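HIT family hydrolase (Legionella pneumophila subsp. pneumophila, PDB 6D6J) probably acts as a zinc-binding hydrolase of the histidine triad (HIT) family, which typically cleaves nucleotide substrates through a nucleotidylated histidine intermediate. Local coordinates at residues H53-T56 and I57-N61. Numbering follows the deposited sequence.
With ZN (zinc ion), chain G.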
loop_
_atom_site.group_PDB
_atom_site.type_symbol
_atom_site.label_atom_id
_atom_site.label_comp_id
_atom_site.label_asym_id
_atom_site.label_seq_id
_atom_site.Cartn_x
_atom_site.Cartn_y
_atom_site.Cartn_z
ATOM N N HIS B 53 -3.217 -17.843 3.659
ATOM C CA HIS B 53 -3.786 -17.058 4.745
ATOM C C HIS B 53 -2.676 -16.422 5.577
ATOM O O HIS B 53 -1.889 -17.120 6.224
ATOM C CB HIS B 53 -4.676 -17.924 5.629
ATOM C CG HIS B 53 -5.307 -17.152 6.738
ATOM N ND1 HIS B 53 -6.482 -16.440 6.582
ATOM C CD2 HIS B 53 -4.892 -16.933 8.005
ATOM C CE1 HIS B 53 -6.771 -15.837 7.720
ATOM N NE2 HIS B 53 -5.820 -16.111 8.596
ATOM N N ILE B 54 -2.620 -15.094 5.559
ATOM C CA ILE B 54 -1.742 -14.300 6.411
ATOM C C ILE B 54 -2.647 -13.239 7.016
ATOM O O ILE B 54 -3.343 -12.540 6.278
ATOM C CB ILE B 54 -0.602 -13.644 5.606
ATOM C CG1 ILE B 54 0.230 -14.688 4.837
ATOM C CG2 ILE B 54 0.264 -12.819 6.541
ATOM C CD1 ILE B 54 1.231 -14.063 3.858
ATOM N N ALA B 55 -2.656 -13.120 8.348
ATOM C CA ALA B 55 -3.703 -12.335 8.997
ATOM C C ALA B 55 -3.539 -10.835 8.775
ATOM O O ALA B 55 -4.509 -10.144 8.443
ATOM C CB ALA B 55 -3.762 -12.624 10.498
ATOM N N THR B 56 -2.339 -10.301 9.031
ATOM C CA THR B 56 -2.078 -8.866 8.922
ATOM C C THR B 56 -0.696 -8.639 8.325
ATOM O O THR B 56 0.139 -9.547 8.269
ATOM C CB THR B 56 -2.118 -8.134 10.278
ATOM O OG1 THR B 56 -0.915 -8.411 11.003
ATOM C CG2 THR B 56 -3.343 -8.509 11.109
ATOM N N ILE B 57 -0.432 -7.389 7.929
ATOM C CA ILE B 57 0.904 -7.035 7.452
ATOM C C ILE B 57 1.957 -7.344 8.505
ATOM O O ILE B 57 3.100 -7.663 8.163
ATOM C CB ILE B 57 0.934 -5.543 7.045
ATOM C CG1 ILE B 57 0.012 -5.282 5.836
ATOM C CG2 ILE B 57 2.363 -5.051 6.785
ATOM C CD1 ILE B 57 0.451 -5.948 4.530
ATOM N N ASN B 58 1.607 -7.246 9.796
ATOM C CA ASN B 58 2.590 -7.529 10.840
ATOM C C ASN B 58 3.070 -8.971 10.809
ATOM O O ASN B 58 4.127 -9.271 11.374
ATOM C CB ASN B 58 2.015 -7.257 12.232
ATOM C CG ASN B 58 1.629 -5.818 12.433
ATOM O OD1 ASN B 58 2.249 -4.910 11.889
ATOM N ND2 ASN B 58 0.583 -5.597 13.209
ATOM N N ASP B 59 2.314 -9.862 10.174
ATOM C CA ASP B 59 2.634 -11.277 10.109
ATOM C C ASP B 59 3.399 -11.647 8.853
ATOM O O ASP B 59 3.672 -12.832 8.647
ATOM C CB ASP B 59 1.351 -12.089 10.241
ATOM C CG ASP B 59 0.568 -11.681 11.463
ATOM O OD1 ASP B 59 -0.578 -11.174 11.330
ATOM O OD2 ASP B 59 1.152 -11.768 12.561
ATOM N N VAL B 60 3.774 -10.665 8.029
ATOM C CA VAL B 60 4.594 -10.911 6.846
ATOM C C VAL B 60 6.049 -10.797 7.264
ATOM O O VAL B 60 6.534 -9.700 7.562
ATOM C CB VAL B 60 4.301 -9.905 5.732
ATOM C CG1 VAL B 60 5.208 -10.159 4.532
ATOM C CG2 VAL B 60 2.833 -9.955 5.329
ATOM N N ASN B 61 6.752 -11.910 7.261
ATOM C CA ASN B 61 8.174 -11.859 7.525
ATOM C C ASN B 61 8.922 -12.033 6.220
ATOM O O ASN B 61 8.338 -11.967 5.133
ATOM C CB ASN B 61 8.544 -12.847 8.622
ATOM C CG ASN B 61 7.879 -12.500 9.929
ATOM O OD1 ASN B 61 7.200 -13.325 10.528
ATOM N ND2 ASN B 61 8.037 -11.250 10.358
HETATM ZN ZN ZN G . -7.844 -16.340 5.020
#
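Thr56 and Asp59 bond to each other round an ST turn that opens the short 3-10 segment 57-59, in the loop that leads from strand 44-50 of the HIT fold to helix 62-81. Thr56 directly precedes the 3-10 segment, and its OG1 accepts a weak hydrogen bond from the backbone N of Asn58 (3.0 Å, bent to 125° at the hydrogen). In the other direction, Asp59 OD1 takes a weak bond from the backbone N of Thr56, also 3.0 Å long, an arrangement that resembles one half of a capping box. The two side chains are joined directly as well, since Thr56 OG1 donates to Asp59 OD1 over 2.8 Å, reaching that oxygen from well above the carboxylate plane. OD1 therefore receives two bonds from one residue, which should hold the carboxylate in place. With chi1 at 76°, Thr56 OG1 sits between its own N and carbonyl carbon, where it can serve both Asn58 N and the carboxylate. The backbone closes the turn with a straighter bond: Asp59 N donates to Thr56 O at 2.9 Å and 154°, and Val60 N follows with a bond to Ile57 O.

Apolar contacts are lighter. Ile54 CG2 lies 4.0 Å from Val60 CG2 and also brushes Asp59 CB as the two side chains run past each other, while Leu68 of helix 62-81 packs on Val60 and Ile57. The turn also borders the dimer interface, where the Asn58 amide bonds to Tyr89 OH and Ser85 O of the second subunit.

At the front of the same loop, His53 ligates the zinc ion together with Cys11, Cys14 and His105, its ND1 meeting the metal at 2.1 Å.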